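Long-range contacts in 2-hydroxychromene-2-carboxylate isomerase (Pseudomonas putida, PDB 2IMF), which catalyses the reversible, glutathione-dependent isomerization of 2-hydroxychromene-2-carboxylate to trans-O-hydroxybenzylidenepyruvate in naphthalene breakdown: residues M1-L10 with L30-L39; P77-R88 with V113-E123. All coordinates share one frame; numbering follows the deposited sequence.

Interaction 1. Residues M1-L10 with L30-L39. With TOM (4-(2-methoxyphenyl)-2-oxobut-3-enoic acid), chain F.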
# COMPACT_ATOMS: atom_id res chain seq x y z
N MET A 1 -1.16 -15.27 -22.54
CA MET A 1 -0.74 -14.01 -21.84
C MET A 1 0.16 -14.32 -20.66
O MET A 1 -0.16 -15.23 -19.89
CB MET A 1 -2.01 -13.34 -21.31
CG MET A 1 -1.86 -12.00 -20.62
SD MET A 1 -3.49 -11.32 -20.19
CE MET A 1 -4.41 -11.48 -21.74
N ILE A 2 1.25 -13.55 -20.50
CA ILE A 2 2.29 -13.82 -19.47
C ILE A 2 2.47 -12.69 -18.47
O ILE A 2 2.67 -11.53 -18.84
CB ILE A 2 3.70 -14.09 -20.09
CG1 ILE A 2 3.70 -15.37 -20.95
CG2 ILE A 2 4.72 -14.33 -19.05
CD1 ILE A 2 4.91 -15.53 -21.89
N VAL A 3 2.46 -13.07 -17.19
CA VAL A 3 2.79 -12.11 -16.10
C VAL A 3 4.04 -12.59 -15.37
O VAL A 3 4.13 -13.78 -15.01
CB VAL A 3 1.61 -12.01 -15.14
CG1 VAL A 3 1.97 -11.33 -13.84
CG2 VAL A 3 0.47 -11.28 -15.86
N ASP A 4 5.02 -11.73 -15.17
CA ASP A 4 6.15 -12.04 -14.34
C ASP A 4 5.80 -11.69 -12.88
O ASP A 4 5.35 -10.57 -12.61
CB ASP A 4 7.36 -11.27 -14.83
CG ASP A 4 7.78 -11.68 -16.27
OD1 ASP A 4 7.43 -12.81 -16.73
OD2 ASP A 4 8.42 -10.88 -16.93
N PHE A 5 6.03 -12.63 -11.99
CA PHE A 5 5.73 -12.49 -10.56
C PHE A 5 6.95 -12.67 -9.75
O PHE A 5 7.62 -13.72 -9.82
CB PHE A 5 4.68 -13.55 -10.26
CG PHE A 5 4.28 -13.67 -8.80
CD1 PHE A 5 4.08 -12.56 -7.96
CD2 PHE A 5 3.97 -14.96 -8.30
CE1 PHE A 5 3.66 -12.71 -6.63
CE2 PHE A 5 3.55 -15.11 -6.95
CZ PHE A 5 3.45 -13.96 -6.12
N TYR A 6 7.19 -11.68 -8.91
CA TYR A 6 8.38 -11.66 -8.05
C TYR A 6 7.92 -11.72 -6.60
O TYR A 6 7.09 -10.93 -6.17
CB TYR A 6 9.17 -10.37 -8.23
CG TYR A 6 9.76 -10.26 -9.59
CD1 TYR A 6 8.99 -9.84 -10.73
CD2 TYR A 6 11.03 -10.71 -9.80
CE1 TYR A 6 9.55 -9.76 -12.00
CE2 TYR A 6 11.63 -10.68 -11.13
CZ TYR A 6 10.83 -10.18 -12.16
OH TYR A 6 11.38 -10.17 -13.48
N PHE A 7 8.42 -12.68 -5.84
CA PHE A 7 7.96 -12.91 -4.47
C PHE A 7 9.16 -13.37 -3.62
O PHE A 7 10.20 -13.81 -4.16
CB PHE A 7 6.85 -13.97 -4.41
CG PHE A 7 7.31 -15.35 -4.84
CD1 PHE A 7 7.38 -15.71 -6.17
CD2 PHE A 7 7.76 -16.26 -3.92
CE1 PHE A 7 7.82 -16.97 -6.54
CE2 PHE A 7 8.27 -17.47 -4.29
CZ PHE A 7 8.27 -17.81 -5.63
N ASP A 8 8.98 -13.30 -2.30
CA ASP A 8 9.90 -13.88 -1.28
C ASP A 8 8.94 -14.59 -0.32
O ASP A 8 7.90 -14.02 0.03
CB ASP A 8 10.69 -12.74 -0.61
CG ASP A 8 11.71 -13.22 0.43
OD1 ASP A 8 11.45 -14.25 1.11
OD2 ASP A 8 12.71 -12.51 0.63
N PHE A 9 9.21 -15.85 0.05
CA PHE A 9 8.24 -16.58 0.91
C PHE A 9 8.09 -15.94 2.30
O PHE A 9 7.15 -16.29 2.98
CB PHE A 9 8.63 -18.07 1.06
CG PHE A 9 8.39 -18.89 -0.18
CD1 PHE A 9 7.11 -19.10 -0.65
CD2 PHE A 9 9.45 -19.50 -0.79
CE1 PHE A 9 6.86 -19.91 -1.81
CE2 PHE A 9 9.27 -20.33 -1.96
CZ PHE A 9 7.99 -20.52 -2.44
N LEU A 10 8.96 -15.02 2.68
CA LEU A 10 8.74 -14.30 3.98
C LEU A 10 7.57 -13.36 3.94
O LEU A 10 7.11 -12.91 4.98
CB LEU A 10 9.97 -13.52 4.46
CG LEU A 10 10.39 -12.31 3.64
CD1 LEU A 10 9.55 -11.06 3.97
CD2 LEU A 10 11.81 -11.98 3.96
N LEU A 30 -4.29 -17.73 -17.35
CA LEU A 30 -3.15 -16.80 -17.34
C LEU A 30 -1.86 -17.59 -17.09
O LEU A 30 -1.84 -18.47 -16.24
CB LEU A 30 -3.35 -15.75 -16.24
CG LEU A 30 -2.16 -14.81 -15.97
CD1 LEU A 30 -1.98 -13.93 -17.22
CD2 LEU A 30 -2.43 -13.95 -14.75
N THR A 31 -0.79 -17.25 -17.82
CA THR A 31 0.53 -17.86 -17.62
C THR A 31 1.36 -17.01 -16.65
O THR A 31 1.59 -15.84 -16.93
CB THR A 31 1.31 -17.90 -18.90
OG1 THR A 31 0.59 -18.74 -19.84
CG2 THR A 31 2.71 -18.48 -18.72
N ILE A 32 1.88 -17.63 -15.59
CA ILE A 32 2.72 -16.88 -14.60
C ILE A 32 4.14 -17.34 -14.73
O ILE A 32 4.42 -18.56 -14.64
CB ILE A 32 2.30 -17.22 -13.16
CG1 ILE A 32 0.84 -16.83 -12.90
CG2 ILE A 32 3.20 -16.50 -12.13
CD1 ILE A 32 0.62 -15.33 -13.00
N ARG A 33 5.07 -16.40 -14.86
CA ARG A 33 6.48 -16.68 -14.74
C ARG A 33 6.92 -16.33 -13.29
O ARG A 33 6.99 -15.13 -12.91
CB ARG A 33 7.28 -15.91 -15.78
CG ARG A 33 8.74 -16.18 -15.70
CD ARG A 33 9.51 -15.51 -16.87
NE ARG A 33 8.64 -15.22 -18.01
CZ ARG A 33 8.72 -14.13 -18.79
NH1 ARG A 33 9.64 -13.20 -18.59
NH2 ARG A 33 7.86 -13.97 -19.77
N TYR A 34 7.23 -17.34 -12.49
CA TYR A 34 7.57 -17.15 -11.05
C TYR A 34 9.03 -16.83 -10.84
O TYR A 34 9.93 -17.42 -11.50
CB TYR A 34 7.29 -18.42 -10.29
CG TYR A 34 5.85 -18.77 -10.22
CD1 TYR A 34 5.28 -19.56 -11.24
CD2 TYR A 34 5.01 -18.33 -9.18
CE1 TYR A 34 3.94 -19.92 -11.21
CE2 TYR A 34 3.67 -18.70 -9.16
CZ TYR A 34 3.14 -19.48 -10.20
OH TYR A 34 1.83 -19.84 -10.16
N ASN A 35 9.32 -15.89 -9.94
CA ASN A 35 10.65 -15.53 -9.60
C ASN A 35 10.78 -15.39 -8.08
O ASN A 35 10.34 -14.39 -7.52
CB ASN A 35 11.00 -14.17 -10.25
CG ASN A 35 10.88 -14.18 -11.80
OD1 ASN A 35 11.79 -14.62 -12.50
ND2 ASN A 35 9.73 -13.78 -12.29
N ALA A 36 11.47 -16.33 -7.44
CA ALA A 36 11.75 -16.22 -5.98
C ALA A 36 12.99 -15.39 -5.79
O ALA A 36 14.05 -15.71 -6.37
CB ALA A 36 11.93 -17.60 -5.34
N ILE A 37 12.87 -14.30 -5.02
CA ILE A 37 14.01 -13.38 -4.86
C ILE A 37 14.19 -12.96 -3.42
O ILE A 37 13.30 -13.13 -2.59
CB ILE A 37 13.88 -12.06 -5.70
CG1 ILE A 37 12.55 -11.32 -5.33
CG2 ILE A 37 13.79 -12.42 -7.18
CD1 ILE A 37 12.46 -9.90 -5.98
N ASP A 38 15.35 -12.42 -3.13
CA ASP A 38 15.70 -12.03 -1.77
C ASP A 38 15.28 -10.61 -1.46
O ASP A 38 16.00 -9.63 -1.84
CB ASP A 38 17.21 -12.21 -1.57
CG ASP A 38 17.65 -12.04 -0.14
OD1 ASP A 38 16.96 -11.51 0.71
OD2 ASP A 38 18.84 -12.35 0.17
N LEU A 39 14.17 -10.45 -0.72
CA LEU A 39 13.71 -9.09 -0.42
C LEU A 39 14.79 -8.26 0.27
O LEU A 39 14.93 -7.07 0.03
CB LEU A 39 12.48 -9.14 0.48
CG LEU A 39 11.94 -7.77 0.92
CD1 LEU A 39 11.56 -6.91 -0.27
CD2 LEU A 39 10.82 -7.95 1.90
O8 TOM F . 8.34 -5.70 6.73
C9 TOM F . 8.85 -6.28 5.78
C10 TOM F . 10.25 -6.26 5.46
O11 TOM F . 10.66 -5.19 4.94
O10 TOM F . 10.95 -7.28 5.62
C8 TOM F . 8.05 -7.03 4.76
C7 TOM F . 6.74 -7.16 4.75
C1 TOM F . 5.92 -7.67 5.91
C6 TOM F . 4.75 -6.98 6.14
C5 TOM F . 3.93 -7.35 7.20
C4 TOM F . 4.29 -8.47 7.97
C3 TOM F . 5.45 -9.18 7.74
C2 TOM F . 6.26 -8.76 6.67
O2 TOM F . 7.41 -9.40 6.34
C11 TOM F . 7.54 -10.67 6.98
O HOH W 1 14.80 -12.18 2.22
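Strands 2-7 and 31-36 are the two parallel strands of the beta-alpha-beta unit that opens the thioredoxin-like domain, with helix 12-28 as the crossover. Their backbones alternate donors and acceptors from Thr31 N to Met1 O through to Ile37 N to Phe7 O. Phe5 O takes a backbone bond from Asn35 N (2.8 Å) and a second from the side-chain ND2 of the same residue (3.2 Å), which sits above the carbonyl plane. The Asn35 amide also lies flat over one face of the Tyr6 ring, the planes 13° apart; helix 147-162 packs on this face of the sheet. On the same face Asp4 forms a salt bridge with Arg33, its oxygen well out of the guanidinium plane, though Asp4 OD1 is doubtfully placed; the firmer partner of Asp4 is Arg163, through OD2.

On the opposite face Phe7 has CG between backbone N and carbonyl carbon (chi1 65°). This lays its ring over Ala36, whose CA is 4.0 Å from the ring centroid. Beyond the strands, Asp8 OD2 accepts from Leu39 N (2.9 Å) with its anti lone pair, while OD1 closes an Asx turn onto Leu10 N and is also held by Ser86 OG. Leu10 CD1 and Leu39 CD2 meet at 3.9 Å beside the ligand, placing the substrate pocket at the C-terminal ends of parallel strands, as in thioredoxin-fold glutathione transferases.

Interaction 2. Residues P77-R88 with V113-E123; sequences PLVFPANYNSRR and VWGEGIAPDLE. With TOM (4-(2-methoxyphenyl)-2-oxobut-3-enoic acid), chain F.
With CG anti to its carbonyl carbon (chi1 -77°), Trp114 sends its indole between Phe80, Pro81 and Tyr84; at Asn83 a chi1 of 65° sets the amide between the backbone N and the carbonyl carbon, facing Asp121. The six-membered ring of Trp114 turns its edge to the face of Phe80 in a T-shaped pair, planes at 80°, and Pro81 CD sits over the indole face, 3.5 Å from the centroid of the same six-membered ring. Trp114 O accepts from Val79 N at 2.8 Å.

Two amides grip the Asp121 carboxylate: Asn83 ND2 reaches OD1 of Asp121 at 2.9 Å, on the syn side but well tilted out of the carboxylate plane, and Asn85 ND2 meets Asp121 OD2 from above that plane. Asn83 OD1 accepts from Asn85 N, closing an Asx turn. An alanine in place of Asn83 would probably undo this turn and leave Asp121 OD1 without its amide donor. The methoxy carbon C11 of the ligand lies over the Tyr84 ring, 3.3 Å from Tyr84 CE1, and Phe80 turns its edge to the ligand, making this an aromatic wall of the substrate pocket.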
# COMPACT_ATOMS: atom_id res chain seq x y z
N PRO A 77 -6.99 -18.94 5.09
CA PRO A 77 -6.39 -18.64 6.38
C PRO A 77 -5.13 -17.81 6.14
O PRO A 77 -4.50 -17.90 5.08
CB PRO A 77 -5.97 -20.05 6.89
CG PRO A 77 -5.83 -20.86 5.72
CD PRO A 77 -6.85 -20.37 4.73
N LEU A 78 -4.72 -17.13 7.18
CA LEU A 78 -3.40 -16.50 7.12
C LEU A 78 -2.94 -16.55 8.54
O LEU A 78 -3.52 -15.94 9.49
CB LEU A 78 -3.51 -15.05 6.60
CG LEU A 78 -2.16 -14.36 6.30
CD1 LEU A 78 -2.45 -13.30 5.20
CD2 LEU A 78 -1.45 -13.76 7.52
N VAL A 79 -1.83 -17.26 8.74
CA VAL A 79 -1.28 -17.50 10.08
C VAL A 79 0.21 -17.15 10.08
O VAL A 79 0.94 -17.68 9.25
CB VAL A 79 -1.46 -18.97 10.47
CG1 VAL A 79 -0.84 -19.24 11.86
CG2 VAL A 79 -2.94 -19.35 10.33
N PHE A 80 0.68 -16.23 10.93
CA PHE A 80 2.07 -15.86 11.01
C PHE A 80 2.91 -17.04 11.45
O PHE A 80 2.67 -17.67 12.50
CB PHE A 80 2.27 -14.70 11.96
CG PHE A 80 2.11 -13.35 11.30
CD1 PHE A 80 0.86 -12.93 10.84
CD2 PHE A 80 3.21 -12.56 11.10
CE1 PHE A 80 0.73 -11.71 10.18
CE2 PHE A 80 3.11 -11.35 10.48
CZ PHE A 80 1.86 -10.93 9.99
N PRO A 81 3.99 -17.29 10.69
CA PRO A 81 4.98 -18.26 11.18
C PRO A 81 5.86 -17.63 12.26
O PRO A 81 5.83 -16.41 12.44
CB PRO A 81 5.81 -18.54 9.91
CG PRO A 81 5.85 -17.19 9.21
CD PRO A 81 4.39 -16.67 9.40
N ALA A 82 6.70 -18.48 12.92
CA ALA A 82 7.48 -18.01 14.06
C ALA A 82 8.67 -17.18 13.65
O ALA A 82 9.29 -16.45 14.46
CB ALA A 82 7.90 -19.20 14.89
N ASN A 83 9.05 -17.25 12.38
CA ASN A 83 10.13 -16.46 11.89
C ASN A 83 10.00 -16.23 10.39
O ASN A 83 9.09 -16.81 9.78
CB ASN A 83 11.53 -17.09 12.21
CG ASN A 83 11.78 -18.40 11.51
OD1 ASN A 83 11.80 -18.44 10.27
ND2 ASN A 83 11.99 -19.49 12.28
N TYR A 84 10.89 -15.40 9.86
CA TYR A 84 10.85 -14.98 8.43
C TYR A 84 12.09 -15.45 7.68
O TYR A 84 12.52 -14.83 6.71
CB TYR A 84 10.75 -13.45 8.36
CG TYR A 84 9.60 -12.92 9.11
CD1 TYR A 84 8.32 -13.31 8.80
CD2 TYR A 84 9.77 -12.02 10.16
CE1 TYR A 84 7.22 -12.79 9.48
CE2 TYR A 84 8.66 -11.47 10.85
CZ TYR A 84 7.42 -11.91 10.52
OH TYR A 84 6.34 -11.37 11.20
N ASN A 85 12.65 -16.60 8.11
CA ASN A 85 13.87 -17.12 7.51
C ASN A 85 13.58 -17.96 6.26
O ASN A 85 13.70 -19.19 6.25
CB ASN A 85 14.67 -17.95 8.52
CG ASN A 85 15.03 -17.13 9.75
OD1 ASN A 85 15.21 -15.92 9.66
ND2 ASN A 85 15.07 -17.77 10.92
N SER A 86 13.29 -17.24 5.18
CA SER A 86 12.78 -17.81 3.95
C SER A 86 13.87 -18.19 2.96
O SER A 86 13.54 -18.69 1.90
CB SER A 86 11.90 -16.75 3.28
OG SER A 86 12.68 -15.55 3.16
N ARG A 87 15.16 -18.06 3.30
CA ARG A 87 16.18 -18.28 2.28
C ARG A 87 16.16 -19.68 1.70
O ARG A 87 16.21 -19.84 0.47
CB ARG A 87 17.55 -18.07 2.92
CG ARG A 87 18.73 -18.35 1.95
CD ARG A 87 20.16 -18.10 2.55
NE ARG A 87 20.26 -17.02 3.52
CZ ARG A 87 20.26 -15.71 3.26
NH1 ARG A 87 20.12 -15.25 2.02
NH2 ARG A 87 20.37 -14.84 4.27
N ARG A 88 16.08 -20.71 2.53
CA ARG A 88 16.14 -22.08 2.03
C ARG A 88 15.00 -22.39 1.07
O ARG A 88 15.20 -22.96 -0.00
CB ARG A 88 16.18 -23.07 3.22
CG ARG A 88 15.80 -24.53 2.89
CD ARG A 88 16.39 -25.58 3.89
NE ARG A 88 15.81 -25.54 5.24
CZ ARG A 88 16.46 -25.82 6.36
NH1 ARG A 88 17.74 -26.18 6.36
NH2 ARG A 88 15.82 -25.73 7.52
N VAL A 113 3.70 -22.07 4.93
CA VAL A 113 4.28 -21.02 5.75
C VAL A 113 3.23 -20.00 6.19
O VAL A 113 3.10 -19.73 7.37
CB VAL A 113 5.44 -20.30 4.97
CG1 VAL A 113 5.99 -19.10 5.77
CG2 VAL A 113 6.59 -21.28 4.67
N TRP A 114 2.37 -19.53 5.28
CA TRP A 114 1.47 -18.46 5.62
C TRP A 114 0.04 -18.95 5.77
O TRP A 114 -0.76 -18.24 6.39
CB TRP A 114 1.60 -17.30 4.60
CG TRP A 114 2.73 -16.51 4.80
CD1 TRP A 114 3.92 -16.56 4.11
CD2 TRP A 114 2.92 -15.57 5.86
NE1 TRP A 114 4.84 -15.69 4.68
CE2 TRP A 114 4.22 -15.07 5.77
CE3 TRP A 114 2.08 -15.11 6.89
CZ2 TRP A 114 4.71 -14.08 6.63
CZ3 TRP A 114 2.53 -14.14 7.72
CH2 TRP A 114 3.85 -13.63 7.60
N GLY A 115 -0.31 -20.08 5.20
CA GLY A 115 -1.65 -20.65 5.44
C GLY A 115 -1.70 -21.37 6.76
O GLY A 115 -2.73 -21.29 7.48
N GLU A 116 -0.66 -22.11 7.09
CA GLU A 116 -0.55 -22.87 8.37
C GLU A 116 0.39 -22.29 9.39
O GLU A 116 0.39 -22.75 10.54
CB GLU A 116 -0.13 -24.30 8.05
CG GLU A 116 -1.12 -25.06 7.21
CD GLU A 116 -0.69 -26.50 7.09
OE1 GLU A 116 -0.62 -27.18 8.12
OE2 GLU A 116 -0.36 -26.94 5.99
N GLY A 117 1.19 -21.31 9.04
CA GLY A 117 2.11 -20.77 10.01
C GLY A 117 3.33 -21.64 10.31
O GLY A 117 3.92 -21.49 11.40
N ILE A 118 3.71 -22.49 9.37
CA ILE A 118 4.89 -23.34 9.56
C ILE A 118 6.18 -22.52 9.36
O ILE A 118 6.29 -21.79 8.37
CB ILE A 118 4.84 -24.54 8.61
CG1 ILE A 118 3.65 -25.45 8.98
CG2 ILE A 118 6.13 -25.32 8.75
CD1 ILE A 118 3.41 -26.53 7.92
N ALA A 119 7.16 -22.56 10.26
CA ALA A 119 8.32 -21.78 10.11
C ALA A 119 9.02 -22.15 8.81
O ALA A 119 9.28 -23.33 8.58
CB ALA A 119 9.27 -22.03 11.33
N PRO A 120 9.47 -21.16 8.04
CA PRO A 120 10.03 -21.50 6.74
C PRO A 120 11.42 -22.17 6.81
O PRO A 120 11.85 -22.80 5.83
CB PRO A 120 10.09 -20.14 6.02
CG PRO A 120 10.17 -19.10 7.14
CD PRO A 120 9.34 -19.69 8.23
N ASP A 121 12.08 -22.07 7.97
CA ASP A 121 13.33 -22.76 8.20
C ASP A 121 13.17 -24.04 8.99
O ASP A 121 14.22 -24.65 9.38
CB ASP A 121 14.35 -21.81 8.84
CG ASP A 121 13.98 -21.39 10.25
OD1 ASP A 121 12.86 -21.72 10.70
OD2 ASP A 121 14.86 -20.67 10.87
N LEU A 122 11.92 -24.54 9.15
CA LEU A 122 11.74 -25.84 9.78
C LEU A 122 12.61 -26.89 9.08
O LEU A 122 12.53 -27.07 7.84
CB LEU A 122 10.24 -26.19 9.70
CG LEU A 122 9.92 -27.60 10.20
CD1 LEU A 122 10.17 -27.73 11.73
CD2 LEU A 122 8.49 -27.98 9.86
N GLU A 123 13.38 -27.69 9.83
CA GLU A 123 14.36 -28.56 9.23
C GLU A 123 13.71 -29.66 8.38
O GLU A 123 14.26 -30.06 7.34
CB GLU A 123 15.21 -29.20 10.33
CG GLU A 123 16.36 -28.27 10.75
CD GLU A 123 17.64 -28.51 9.93
OE1 GLU A 123 18.38 -29.47 10.25
OE2 GLU A 123 17.89 -27.76 8.95
O8 TOM F . 8.34 -5.70 6.73
C9 TOM F . 8.85 -6.28 5.78
C10 TOM F . 10.25 -6.26 5.46
O11 TOM F . 10.66 -5.19 4.94
O10 TOM F . 10.95 -7.28 5.62
C8 TOM F . 8.05 -7.03 4.76
C7 TOM F . 6.74 -7.16 4.75
C1 TOM F . 5.92 -7.67 5.91
C6 TOM F . 4.75 -6.98 6.14
C5 TOM F . 3.93 -7.35 7.20
C4 TOM F . 4.29 -8.47 7.97
C3 TOM F . 5.45 -9.18 7.74
C2 TOM F . 6.26 -8.76 6.67
O2 TOM F . 7.41 -9.40 6.34
C11 TOM F . 7.54 -10.67 6.98
O HOH W 2 2.79 -20.12 13.52
O HOH W 3 6.08 -21.30 13.01
O HOH W 4 13.32 -21.11 4.20
O HOH W 5 13.20 -25.28 5.81

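How the interactions relate
Interactions 1 and 2 follow one another along the chain, and their centres lie about 18 Å apart within the same DsbA-like thioredoxin domain. Interaction 1 is near the chain centre, in the sheet; interaction 2 joins the loop before helix 87-92 to the C-terminal end of helix 99-115 and the loop beyond. They meet where strand 2-7 runs out: Phe9 O probably accepts a hydrogen bond from Trp114 NE1 at 2.9 Å, and Leu10 N packs against Ser86 CB. Helix 99-115, whose last turn belongs to interaction 2, also packs on Phe7 and Tyr34 of interaction 1. Each supplies residues to the ligand pocket, which thus combines thioredoxin strand ends with the helical part of the domain.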